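Local coordinates for hypothetical leucine rich repeat protein (Pseudoflavonifractor capillosus, PDB 4OJU) that is of unknown function but, as a leucine-rich repeat segment of a larger SLH-domain protein, probably takes part in protein binding, at residues Ala24-Tyr29 with Thr56-Lys61; Asp75-Ile80 with Glu98-Ile103; Tyr102-Ala107 with Lys125-Phe130; Ile117-Ser122 with Val139-Met144. All blocks are in the same frame, centred on the assembly; numbering follows the deposited sequence. Where two conformers were deposited one is given.

Contact 1. Residues Ala24-Tyr29 with Thr56-Lys61; sequences ATLTRY and TVIGEK
Leu26, Val57 and Thr25 bury the most surface where strand 24-29 runs parallel to the end of strand 52-58, the two short segments lying 13° from parallel. Leu26 is held by both its backbone N and its O, which bond to the same neighbouring segment: its N donates to Val57 O at 2.9 Å, and its O receives Gly59 N at 2.7 Å, while Thr56 N bonds to Ala24 O one step earlier. Its side chain lies alongside that of Ile58, both pointing the same way into the interior, with Leu26 CB 4.0 Å from Ile58 CD1. Ile58 reaches it by folding back at its second torsion (chi2 -52°), which turns CD1 toward Leu26. Ile41, Tyr14 and Phe16 also pack on Leu26.

On the other face Thr25 and Val57 stand side by side. Thr25 OG1 lies 3.7 Å from Val57 CB, and its CG2, set opposite the backbone N, extends over Gly59 to come 3.8 Å from Gly59 CA. The hydroxyl is hydrogen-bonded to Trp19 NE1 and to a water shared with Thr56 OG1. A second water donates to both Thr27 O and Glu60 O, bridging the chains where they part after Gly59. Strand 24-29 thus joins the N-terminal antiparallel strands to strand 52-58, which the parallel strands 79-80, 102-103 and 125-127 continue in the leucine-rich repeat region. Aliphatic carbons meet on the Leu26-Ile58 face and hydroxyls with water on the Thr25-Val57 face, which implies a strand pair inside the sheet, the first face turned to the core and the second partly to solvent.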
loop_
_atom_site.group_PDB
_atom_site.type_symbol
_atom_site.label_atom_id
_atom_site.label_comp_id
_atom_site.label_asym_id
_atom_site.label_seq_id
_atom_site.Cartn_x
_atom_site.Cartn_y
_atom_site.Cartn_z
ATOM N N ALA A 24 25.609 14.802 16.999
ATOM C CA ALA A 24 24.625 14.321 17.945
ATOM C C ALA A 24 23.458 13.648 17.229
ATOM O O ALA A 24 23.059 14.068 16.140
ATOM C CB ALA A 24 24.117 15.465 18.799
ATOM N N THR A 25 22.934 12.592 17.841
ATOM C CA THR A 25 21.754 11.892 17.346
ATOM C C THR A 25 20.639 12.105 18.337
ATOM O O THR A 25 20.859 11.917 19.547
ATOM C CB THR A 25 22.051 10.372 17.179
ATOM O OG1 THR A 25 23.039 10.211 16.175
ATOM C CG2 THR A 25 20.795 9.537 16.808
ATOM N N LEU A 26 19.443 12.475 17.831
ATOM C CA LEU A 26 18.239 12.590 18.655
ATOM C C LEU A 26 17.744 11.158 18.829
ATOM O O LEU A 26 17.268 10.555 17.860
ATOM C CB LEU A 26 17.184 13.504 17.988
ATOM C CG LEU A 26 16.003 13.975 18.871
ATOM C CD1 LEU A 26 15.328 15.161 18.262
ATOM C CD2 LEU A 26 14.948 12.877 19.076
ATOM N N THR A 27 17.934 10.580 20.024
ATOM C CA THR A 27 17.571 9.166 20.217
ATOM C C THR A 27 16.169 8.924 20.729
ATOM O O THR A 27 15.617 7.852 20.462
ATOM C CB THR A 27 18.572 8.473 21.148
ATOM O OG1 THR A 27 18.558 9.122 22.418
ATOM C CG2 THR A 27 19.986 8.447 20.577
ATOM N N ARG A 28 15.592 9.884 21.480
ATOM C CA ARG A 28 14.251 9.691 22.036
ATOM C C ARG A 28 13.518 11.000 22.317
ATOM O O ARG A 28 14.122 11.966 22.773
ATOM C CB ARG A 28 14.345 8.884 23.355
ATOM C CG ARG A 28 12.993 8.304 23.803
ATOM C CD ARG A 28 13.012 7.682 25.195
ATOM N NE ARG A 28 12.562 8.552 26.291
ATOM C CZ ARG A 28 13.313 8.921 27.332
ATOM N NH1 ARG A 28 14.570 8.507 27.435
ATOM N NH2 ARG A 28 12.814 9.712 28.270
ATOM N N TYR A 29 12.192 10.989 22.090
ATOM C CA TYR A 29 11.281 12.073 22.408
ATOM C C TYR A 29 10.358 11.560 23.503
ATOM O O TYR A 29 9.668 10.558 23.306
ATOM C CB TYR A 29 10.496 12.518 21.185
ATOM C CG TYR A 29 9.511 13.630 21.460
ATOM C CD1 TYR A 29 9.927 14.963 21.503
ATOM C CD2 TYR A 29 8.154 13.363 21.603
ATOM C CE1 TYR A 29 9.011 16.001 21.656
ATOM C CE2 TYR A 29 7.230 14.390 21.787
ATOM C CZ TYR A 29 7.660 15.710 21.782
ATOM O OH TYR A 29 6.752 16.733 21.909
ATOM N N THR A 56 22.641 15.825 13.825
ATOM C CA THR A 56 22.718 15.414 12.421
ATOM C C THR A 56 21.830 14.218 12.075
ATOM O O THR A 56 21.643 13.914 10.888
ATOM C CB THR A 56 24.182 15.101 12.068
ATOM O OG1 THR A 56 24.604 13.988 12.844
ATOM C CG2 THR A 56 25.126 16.311 12.297
ATOM N N VAL A 57 21.323 13.519 13.079
ATOM C CA VAL A 57 20.503 12.316 12.841
ATOM C C VAL A 57 19.305 12.288 13.779
ATOM O O VAL A 57 19.443 12.577 14.975
ATOM C CB VAL A 57 21.351 10.992 13.020
ATOM C CG1 VAL A 57 20.505 9.719 12.834
ATOM C CG2 VAL A 57 22.555 10.951 12.094
ATOM N N ILE A 58 18.135 11.881 13.245
ATOM C CA ILE A 58 16.968 11.541 14.041
ATOM C C ILE A 58 17.053 10.029 14.155
ATOM O O ILE A 58 16.959 9.333 13.141
ATOM C CB ILE A 58 15.607 12.040 13.476
ATOM C CG1 ILE A 58 15.613 13.563 13.141
ATOM C CG2 ILE A 58 14.465 11.667 14.444
ATOM C CD1 ILE A 58 16.112 14.534 14.296
ATOM N N GLY A 59 17.321 9.537 15.350
ATOM C CA GLY A 59 17.540 8.112 15.572
ATOM C C GLY A 59 16.348 7.218 15.289
ATOM O O GLY A 59 15.188 7.667 15.243
ATOM N N GLU A 60 16.644 5.937 15.106
ATOM C CA GLU A 60 15.663 4.883 14.874
ATOM C C GLU A 60 14.584 4.925 15.977
ATOM O O GLU A 60 14.923 5.003 17.167
ATOM C CB GLU A 60 16.393 3.525 14.860
ATOM C CG GLU A 60 15.460 2.319 14.712
ATOM C CD GLU A 60 16.156 0.980 14.552
ATOM O OE1 GLU A 60 17.373 0.902 14.827
ATOM O OE2 GLU A 60 15.478 0.002 14.167
ATOM N N LYS A 61 13.292 4.948 15.576
ATOM C CA LYS A 61 12.144 4.961 16.495
ATOM C C LYS A 61 12.157 6.108 17.522
ATOM O O LYS A 61 11.432 5.998 18.508
ATOM C CB LYS A 61 12.066 3.615 17.274
ATOM C CG LYS A 61 11.798 2.388 16.416
ATOM C CD LYS A 61 11.954 1.105 17.234
ATOM C CE LYS A 61 11.405 -0.086 16.480
ATOM N NZ LYS A 61 11.441 -1.347 17.268
HETATM O O HOH W 1 24.814 11.891 14.901
HETATM O O HOH W 2 16.772 6.324 18.538
#

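Contact 2. Residues Asp75-Ile80 with Glu98-Ile103; sequences DSVISI and ENLIYI
Residues Asp75-Ile80 and Glu98-Ile103 run parallel, pairing Ser79 with Tyr102 and Ile80 with Ile103, and Ile78 O takes two N-H groups in succession, Ile101 N at 2.8 Å and Tyr102 N at 3.1 Å. These are equivalent stretches of successive turns in the BspA-type leucine-rich repeat solenoid, each passing from a loop into a two-residue strand. Tyr102 N approaches Ile78 O almost head-on, whereas Ile101 N is tilted 26° from the carbonyl plane, so one oxygen serves both the loop and the start of the strand.

Leu100 points its branched end into the interior between Val77 and Ile80. With CG opposite the backbone N (chi1 -178°), its CD1 is carried back to 3.8 Å from Ile80 CG1; Leu100 crosses Ile80 at about a right angle but lies alongside Val77. Ile78 and Ile101, which have nearly the same torsions, sit side by side on the other surface, Ile78 CG2 touching Ile101 CG1 at 3.8 Å. Next to them Ser79 CB touches Tyr102 CB and lies near the plane of the ring, off its edge, while Ile101 CG2 covers one face of that ring over its centre. The loop before Ile101 is tied to the next turn as well, since Ser122 OG bonds to Leu100 O and Asn99 N, and Glu98 receives Ala121 N. A weak bond from Asn99 ND2 to Asp75 O rests on one of two conformers and is doubtful. The ladder is completed by Ile80 N, which donates to Tyr102 O at 3.1 Å.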
loop_
_atom_site.group_PDB
_atom_site.type_symbol
_atom_site.label_atom_id
_atom_site.label_comp_id
_atom_site.label_asym_id
_atom_site.label_seq_id
_atom_site.Cartn_x
_atom_site.Cartn_y
_atom_site.Cartn_z
ATOM N N ASP A 75 17.871 22.160 9.800
ATOM C CA ASP A 75 18.828 22.106 8.687
ATOM C C ASP A 75 20.148 21.403 9.054
ATOM O O ASP A 75 20.995 21.174 8.181
ATOM C CB ASP A 75 19.104 23.523 8.131
ATOM C CG ASP A 75 19.678 24.543 9.110
ATOM O OD1 ASP A 75 20.293 24.125 10.121
ATOM O OD2 ASP A 75 19.535 25.764 8.851
ATOM N N SER A 76 20.333 21.050 10.325
ATOM C CA SER A 76 21.538 20.334 10.757
ATOM C C SER A 76 21.407 18.804 10.440
ATOM O O SER A 76 22.406 18.098 10.356
ATOM C CB SER A 76 21.747 20.542 12.250
ATOM O OG SER A 76 20.603 20.062 12.942
ATOM N N VAL A 77 20.178 18.308 10.265
ATOM C CA VAL A 77 19.909 16.866 10.078
ATOM C C VAL A 77 20.239 16.392 8.659
ATOM O O VAL A 77 19.755 16.955 7.666
ATOM C CB VAL A 77 18.444 16.535 10.476
ATOM C CG1 VAL A 77 18.073 15.083 10.157
ATOM C CG2 VAL A 77 18.202 16.829 11.962
ATOM N N ILE A 78 21.041 15.317 8.588
ATOM C CA ILE A 78 21.480 14.673 7.342
ATOM C C ILE A 78 20.635 13.420 7.075
ATOM O O ILE A 78 20.377 13.084 5.923
ATOM C CB ILE A 78 22.997 14.324 7.441
ATOM C CG1 ILE A 78 23.869 15.566 7.729
ATOM C CG2 ILE A 78 23.521 13.536 6.217
ATOM C CD1 ILE A 78 23.665 16.760 6.834
ATOM N N SER A 79 20.218 12.723 8.141
ATOM C CA SER A 79 19.453 11.492 7.959
ATOM C C SER A 79 18.377 11.314 9.017
ATOM O O SER A 79 18.536 11.698 10.176
ATOM C CB SER A 79 20.396 10.283 7.935
ATOM O OG SER A 79 20.755 9.801 9.215
ATOM N N ILE A 80 17.264 10.716 8.592
ATOM C CA ILE A 80 16.139 10.369 9.468
ATOM C C ILE A 80 16.131 8.862 9.498
ATOM O O ILE A 80 16.058 8.234 8.439
ATOM C CB ILE A 80 14.808 10.998 8.989
ATOM C CG1 ILE A 80 14.880 12.543 9.130
ATOM C CG2 ILE A 80 13.613 10.427 9.785
ATOM C CD1 ILE A 80 13.769 13.278 8.419
ATOM N N GLU A 98 16.433 21.918 3.975
ATOM C CA GLU A 98 17.512 21.702 3.019
ATOM C C GLU A 98 18.772 21.366 3.793
ATOM O O GLU A 98 19.093 22.067 4.752
ATOM C CB GLU A 98 17.702 22.928 2.115
ATOM C CG GLU A 98 16.551 23.138 1.135
ATOM C CD GLU A 98 16.401 22.133 0.006
ATOM O OE1 GLU A 98 15.365 22.188 -0.707
ATOM O OE2 GLU A 98 17.343 21.325 -0.196
ATOM N N ASN A 99 19.399 20.217 3.411
ATOM C CA ASN A 99 20.579 19.489 3.918
ATOM C C ASN A 99 20.250 18.010 4.190
ATOM O O ASN A 99 21.175 17.199 4.231
ATOM C CB ASN A 99 21.237 20.105 5.158
ATOM C CG ASN A 99 22.031 21.353 4.876
ATOM O OD1 ASN A 99 22.953 21.366 4.055
ATOM N ND2 ASN A 99 21.687 22.428 5.565
ATOM N N LEU A 100 18.952 17.646 4.371
ATOM C CA LEU A 100 18.568 16.257 4.559
ATOM C C LEU A 100 18.981 15.472 3.342
ATOM O O LEU A 100 18.715 15.940 2.242
ATOM C CB LEU A 100 17.061 16.165 4.759
ATOM C CG LEU A 100 16.482 14.789 5.030
ATOM C CD1 LEU A 100 16.970 14.225 6.421
ATOM C CD2 LEU A 100 14.943 14.869 4.987
ATOM N N ILE A 101 19.668 14.333 3.528
ATOM C CA ILE A 101 20.121 13.513 2.400
ATOM C C ILE A 101 19.347 12.196 2.327
ATOM O O ILE A 101 19.019 11.745 1.227
ATOM C CB ILE A 101 21.655 13.235 2.504
ATOM C CG1 ILE A 101 22.501 14.535 2.661
ATOM C CG2 ILE A 101 22.171 12.371 1.329
ATOM C CD1 ILE A 101 22.466 15.554 1.459
ATOM N N TYR A 102 19.125 11.556 3.487
ATOM C CA TYR A 102 18.520 10.236 3.565
ATOM C C TYR A 102 17.290 10.164 4.435
ATOM O O TYR A 102 17.278 10.683 5.540
ATOM C CB TYR A 102 19.535 9.240 4.154
ATOM C CG TYR A 102 20.820 9.151 3.384
ATOM C CD1 TYR A 102 20.858 8.567 2.122
ATOM C CD2 TYR A 102 22.009 9.653 3.912
ATOM C CE1 TYR A 102 22.044 8.497 1.395
ATOM C CE2 TYR A 102 23.211 9.547 3.213
ATOM C CZ TYR A 102 23.218 8.990 1.945
ATOM O OH TYR A 102 24.394 8.930 1.230
ATOM N N ILE A 103 16.279 9.452 3.959
ATOM C CA ILE A 103 15.074 9.132 4.715
ATOM C C ILE A 103 15.035 7.621 4.747
ATOM O O ILE A 103 14.846 6.987 3.696
ATOM C CB ILE A 103 13.770 9.774 4.193
ATOM C CG1 ILE A 103 13.953 11.312 3.989
ATOM C CG2 ILE A 103 12.629 9.459 5.210
ATOM C CD1 ILE A 103 12.691 12.088 3.391
#

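Contact 3. Residues Tyr102-Ala107 with Lys125-Phe130; sequences YINELA and KMDNPF
Ile103 and Pro129 meet at about a right angle, the isoleucine presenting CG2 to the proline ring at 3.6 Å from Pro129 CB. The other branch of Ile103 heads deeper, where its CD1 approaches CG of Met126, a selenomethionine. Pro129 CB in turn lies over one face of the Phe130 ring. On the outer face the Tyr102 side chain slants across Lys125 and turns its ring edge to the lysine, CD1 being 3.9 Å from Lys125 CB.

Asn104 and Asp127 project side by side with amide and carboxylate planes 88° apart, joined by a water rather than a direct bond. It donates to Asn104 OD1 and to Asp127 OD2, and accepts from Glu105 N at 2.9 Å. Asn104 ND2 holds Ile80 O of the preceding turn. Glu105 binds magnesium in this protein, though none is bound to this chain; here its OE2 forms a salt bridge with Arg82 NE.

In these adjacent turns of the leucine-rich repeat solenoid each strand runs into its following loop: Ile103 N bonds to Lys125 O and Asp127 N to Ile103 O, then Leu106 N reaches Asn128 O at 2.9 Å from above the carbonyl plane, within a type II turn at Asn104-Ala107. Strand 102-103 lies between strands 79-80 and 125-127, and strand 125-127 pairs antiparallel with a strand of the third subunit, whose Thr138 bonds to Asp127 OD1.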
loop_
_atom_site.group_PDB
_atom_site.type_symbol
_atom_site.label_atom_id
_atom_site.label_comp_id
_atom_site.label_asym_id
_atom_site.label_seq_id
_atom_site.Cartn_x
_atom_site.Cartn_y
_atom_site.Cartn_z
ATOM N N TYR A 102 19.125 11.556 3.487
ATOM C CA TYR A 102 18.520 10.236 3.565
ATOM C C TYR A 102 17.290 10.164 4.435
ATOM O O TYR A 102 17.278 10.683 5.540
ATOM C CB TYR A 102 19.535 9.240 4.154
ATOM C CG TYR A 102 20.820 9.151 3.384
ATOM C CD1 TYR A 102 20.858 8.567 2.122
ATOM C CD2 TYR A 102 22.009 9.653 3.912
ATOM C CE1 TYR A 102 22.044 8.497 1.395
ATOM C CE2 TYR A 102 23.211 9.547 3.213
ATOM C CZ TYR A 102 23.218 8.990 1.945
ATOM O OH TYR A 102 24.394 8.930 1.230
ATOM N N ILE A 103 16.279 9.452 3.959
ATOM C CA ILE A 103 15.074 9.132 4.715
ATOM C C ILE A 103 15.035 7.621 4.747
ATOM O O ILE A 103 14.846 6.987 3.696
ATOM C CB ILE A 103 13.770 9.774 4.193
ATOM C CG1 ILE A 103 13.953 11.312 3.989
ATOM C CG2 ILE A 103 12.629 9.459 5.210
ATOM C CD1 ILE A 103 12.691 12.088 3.391
ATOM N N ASN A 104 15.316 7.042 5.924
ATOM C CA ASN A 104 15.418 5.594 6.077
ATOM C C ASN A 104 14.080 4.926 6.090
ATOM O O ASN A 104 13.037 5.568 6.167
ATOM C CB ASN A 104 16.212 5.210 7.317
ATOM C CG ASN A 104 17.687 5.328 7.067
ATOM O OD1 ASN A 104 18.321 4.423 6.541
ATOM N ND2 ASN A 104 18.242 6.472 7.330
ATOM N N GLU A 105 14.118 3.603 6.006
ATOM C CA GLU A 105 12.946 2.775 5.865
ATOM C C GLU A 105 11.877 3.076 6.921
ATOM O O GLU A 105 12.166 3.190 8.118
ATOM C CB GLU A 105 13.356 1.296 5.853
ATOM C CG GLU A 105 12.935 0.427 7.021
ATOM C CD GLU A 105 13.445 -1.001 6.957
ATOM O OE1 GLU A 105 13.822 -1.467 5.857
ATOM O OE2 GLU A 105 13.477 -1.656 8.018
ATOM N N LEU A 106 10.636 3.229 6.450
ATOM C CA LEU A 106 9.458 3.379 7.284
ATOM C C LEU A 106 9.536 4.574 8.263
ATOM O O LEU A 106 8.845 4.568 9.289
ATOM C CB LEU A 106 9.243 2.063 8.064
ATOM C CG LEU A 106 9.132 0.771 7.255
ATOM C CD1 LEU A 106 9.156 -0.455 8.185
ATOM C CD2 LEU A 106 7.867 0.780 6.455
ATOM N N ALA A 107 10.338 5.596 7.959
ATOM C CA ALA A 107 10.528 6.765 8.843
ATOM C C ALA A 107 9.202 7.488 9.141
ATOM O O ALA A 107 9.026 7.997 10.240
ATOM C CB ALA A 107 11.522 7.737 8.222
ATOM N N LYS A 125 18.074 9.922 -1.448
ATOM C CA LYS A 125 17.571 8.563 -1.355
ATOM C C LYS A 125 16.513 8.434 -0.267
ATOM O O LYS A 125 16.688 8.921 0.852
ATOM C CB LYS A 125 18.786 7.651 -1.017
ATOM C CG LYS A 125 18.561 6.159 -0.997
ATOM C CD LYS A 125 19.868 5.455 -0.609
ATOM C CE LYS A 125 19.661 4.037 -0.149
ATOM N NZ LYS A 125 20.899 3.475 0.451
HETATM N N MSE A 126 15.457 7.678 -0.598
HETATM C CA MSE A 126 14.352 7.338 0.308
HETATM C C MSE A 126 14.075 5.851 0.254
HETATM O O MSE A 126 13.838 5.345 -0.842
HETATM C CB MSE A 126 13.062 8.096 -0.075
HETATM C CG MSE A 126 13.185 9.612 0.032
HETATM SE SE MSE A 126 11.435 10.426 -0.278
HETATM C CE MSE A 126 10.869 9.609 -1.956
ATOM N N ASP A 127 14.130 5.151 1.413
ATOM C CA ASP A 127 13.762 3.719 1.556
ATOM C C ASP A 127 12.324 3.695 2.087
ATOM O O ASP A 127 12.138 4.146 3.208
ATOM C CB ASP A 127 14.738 3.014 2.526
ATOM C CG ASP A 127 16.210 3.153 2.175
ATOM O OD1 ASP A 127 16.511 3.612 1.074
ATOM O OD2 ASP A 127 17.053 2.820 3.022
ATOM N N ASN A 128 11.295 3.296 1.266
ATOM C CA ASN A 128 9.824 3.370 1.544
ATOM C C ASN A 128 9.483 3.926 2.951
ATOM O O ASN A 128 9.201 3.183 3.893
ATOM C CB ASN A 128 9.072 2.067 1.293
ATOM C CG ASN A 128 7.562 2.265 1.248
ATOM O OD1 ASN A 128 7.019 3.372 1.438
ATOM N ND2 ASN A 128 6.847 1.214 0.962
ATOM N N PRO A 129 9.527 5.263 3.100
ATOM C CA PRO A 129 9.273 5.855 4.423
ATOM C C PRO A 129 7.791 5.986 4.752
ATOM O O PRO A 129 7.473 6.282 5.885
ATOM C CB PRO A 129 9.893 7.265 4.296
ATOM C CG PRO A 129 10.722 7.227 2.978
ATOM C CD PRO A 129 9.926 6.303 2.128
ATOM N N PHE A 130 6.897 5.849 3.773
ATOM C CA PHE A 130 5.478 6.156 3.961
ATOM C C PHE A 130 4.550 4.941 3.956
ATOM O O PHE A 130 3.325 5.113 3.942
ATOM C CB PHE A 130 5.067 7.138 2.860
ATOM C CG PHE A 130 6.100 8.243 2.671
ATOM C CD1 PHE A 130 6.336 9.177 3.674
ATOM C CD2 PHE A 130 6.792 8.374 1.470
ATOM C CE1 PHE A 130 7.286 10.189 3.503
ATOM C CE2 PHE A 130 7.739 9.385 1.301
ATOM C CZ PHE A 130 7.983 10.279 2.322
HETATM O O HOH W 3 16.717 2.493 5.449
#

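Contact 4. Residues Ile117-Ser122 with Val139-Met144; sequences ITIPAS and VYMEGM
Ile119 sets CG1 opposite its carbonyl carbon (chi1 -55°) and Val139 sets CG1 opposite its backbone N (chi1 173°), which brings the two carbons to a tight 3.5 Å as the side chains slant across one another. Met141, a selenomethionine bent at both chi2 and chi3, in one of its two conformers curls back alongside Ile119 and lays CE 3.7 Å from Ile119 CG2. Behind them Ile117 and Val139 stand side by side, touching through their CG2 methyls.

The backbones bond in parallel register: Tyr140 N to Ile117 O, Ile119 N to Tyr140 O and Glu142 N to Ile119 O, all with nearly straight N-H groups. Strands 116-119 and 138-141 are neighbouring rungs on one side of the leucine-rich repeat solenoid, at its C-terminal end in this chain, and the short strand axes are inclined by 33°. The second rung pairs antiparallel with a strand of the third subunit, extending the sheet across the interface.

On the opposite face Thr118 slants across Tyr140, its OG1 3.7 Å from Tyr140 CB, while Ile117 O lies near the plane of the tyrosine ring at its edge. In one of its two conformers Glu142 crosses Thr118 at about a right angle, CG packing 3.6 Å from Thr118 CG2, and its carboxylate runs over Pro120. Ala121 CB points at the departing chain, 3.4 Å from Glu142 O.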
loop_
_atom_site.group_PDB
_atom_site.type_symbol
_atom_site.label_atom_id
_atom_site.label_comp_id
_atom_site.label_asym_id
_atom_site.label_seq_id
_atom_site.Cartn_x
_atom_site.Cartn_y
_atom_site.Cartn_z
ATOM N N ILE A 117 3.695 15.657 2.119
ATOM C CA ILE A 117 5.043 15.919 2.594
ATOM C C ILE A 117 5.804 16.620 1.462
ATOM O O ILE A 117 5.553 16.369 0.266
ATOM C CB ILE A 117 5.743 14.630 3.129
ATOM C CG1 ILE A 117 6.946 14.996 4.043
ATOM C CG2 ILE A 117 6.125 13.646 1.987
ATOM C CD1 ILE A 117 7.458 13.919 4.987
ATOM N N THR A 118 6.690 17.534 1.848
ATOM C CA THR A 118 7.553 18.240 0.910
ATOM C C THR A 118 8.961 17.737 1.110
ATOM O O THR A 118 9.493 17.832 2.205
ATOM C CB THR A 118 7.430 19.750 1.059
ATOM O OG1 THR A 118 6.079 20.084 0.748
ATOM C CG2 THR A 118 8.362 20.509 0.115
ATOM N N ILE A 119 9.568 17.226 0.052
ATOM C CA ILE A 119 10.917 16.681 0.093
ATOM C C ILE A 119 11.907 17.749 -0.339
ATOM O O ILE A 119 11.818 18.263 -1.454
ATOM C CB ILE A 119 11.009 15.407 -0.804
ATOM C CG1 ILE A 119 9.967 14.328 -0.438
ATOM C CG2 ILE A 119 12.415 14.818 -0.850
ATOM C CD1 ILE A 119 9.968 13.749 1.021
ATOM N N PRO A 120 12.902 18.051 0.511
ATOM C CA PRO A 120 13.928 19.031 0.133
ATOM C C PRO A 120 14.740 18.593 -1.082
ATOM O O PRO A 120 14.897 17.385 -1.326
ATOM C CB PRO A 120 14.824 19.072 1.372
ATOM C CG PRO A 120 13.947 18.632 2.477
ATOM C CD PRO A 120 13.125 17.553 1.884
ATOM N N ALA A 121 15.295 19.575 -1.814
ATOM C CA ALA A 121 16.119 19.324 -3.007
ATOM C C ALA A 121 17.394 18.498 -2.668
ATOM O O ALA A 121 17.907 17.776 -3.524
ATOM C CB ALA A 121 16.512 20.649 -3.666
ATOM N N SER A 122 17.867 18.573 -1.419
ATOM C CA SER A 122 19.079 17.874 -0.976
ATOM C C SER A 122 18.873 16.337 -0.813
ATOM O O SER A 122 19.842 15.587 -0.789
ATOM C CB SER A 122 19.571 18.484 0.335
ATOM O OG SER A 122 18.554 18.374 1.323
ATOM N N VAL A 139 3.437 13.761 -2.911
ATOM C CA VAL A 139 4.753 14.152 -2.487
ATOM C C VAL A 139 5.123 15.392 -3.302
ATOM O O VAL A 139 5.059 15.366 -4.535
ATOM C CB VAL A 139 5.775 12.975 -2.638
ATOM C CG1 VAL A 139 7.188 13.438 -2.363
ATOM C CG2 VAL A 139 5.422 11.802 -1.710
ATOM N N TYR A 140 5.476 16.482 -2.619
ATOM C CA TYR A 140 5.929 17.693 -3.284
ATOM C C TYR A 140 7.424 17.766 -3.206
ATOM O O TYR A 140 8.006 17.297 -2.233
ATOM C CB TYR A 140 5.328 18.961 -2.650
ATOM C CG TYR A 140 3.831 19.047 -2.773
ATOM C CD1 TYR A 140 3.237 19.594 -3.902
ATOM C CD2 TYR A 140 3.007 18.617 -1.746
ATOM C CE1 TYR A 140 1.855 19.695 -4.010
ATOM C CE2 TYR A 140 1.626 18.672 -1.856
ATOM C CZ TYR A 140 1.051 19.224 -2.987
ATOM O OH TYR A 140 -0.313 19.324 -3.083
HETATM N N MSE A 141 8.070 18.315 -4.211
HETATM C CA MSE A 141 9.525 18.394 -4.186
HETATM C C MSE A 141 9.938 19.830 -4.246
HETATM O O MSE A 141 9.474 20.561 -5.128
HETATM C CB MSE A 141 10.187 17.612 -5.341
HETATM C CG MSE A 141 9.510 16.299 -5.715
HETATM SE SE MSE A 141 9.804 14.857 -4.447
HETATM C CE MSE A 141 11.718 14.757 -4.516
ATOM N N GLU A 142 10.834 20.204 -3.326
ATOM C CA GLU A 142 11.430 21.520 -3.209
ATOM C C GLU A 142 12.437 21.707 -4.338
ATOM O O GLU A 142 13.225 20.792 -4.605
ATOM C CB GLU A 142 12.141 21.640 -1.834
ATOM C CG GLU A 142 11.343 22.316 -0.724
ATOM C CD GLU A 142 11.965 22.254 0.664
ATOM O OE1 GLU A 142 12.973 22.961 0.899
ATOM O OE2 GLU A 142 11.437 21.510 1.523
ATOM N N GLY A 143 12.404 22.865 -4.998
ATOM C CA GLY A 143 13.390 23.196 -6.016
ATOM C C GLY A 143 14.669 23.639 -5.332
ATOM O O GLY A 143 14.660 23.956 -4.138
HETATM N N MSE A 144 15.784 23.643 -6.065
HETATM C CA MSE A 144 17.074 24.051 -5.513
HETATM C C MSE A 144 17.167 25.575 -5.404
HETATM O O MSE A 144 16.335 26.293 -5.963
HETATM C CB MSE A 144 18.214 23.507 -6.375
HETATM C CG MSE A 144 19.392 23.018 -5.557
HETATM SE SE MSE A 144 21.065 23.189 -6.533
HETATM C CE MSE A 144 21.245 25.168 -6.516
HETATM O O HOH W 4 13.324 17.953 -4.145
#

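Overall arrangement
From the N terminus, contact 1 closes a loop of 26 residues and joins the leading antiparallel strands to strand 52-58. Contact 2 follows in series, closing 17 residues; its strand 79-80 pairs with strand 52-58, so the two touch through backbone bonds. Contact 3, also closing 17, starts on the strand where contact 2 ends, 102-103, and carries the same sheet on to strand 125-127. Contact 4 closes 16 residues and crosses contact 3, their segments alternating along the chain; it forms the separate sheet 116-119/138-141, whose Ile119 meets Ile103 and Met126 through the interior. Contacts 2 and 4 touch through Glu98 and Ser122, and contacts 3 and 4 both reach the third subunit.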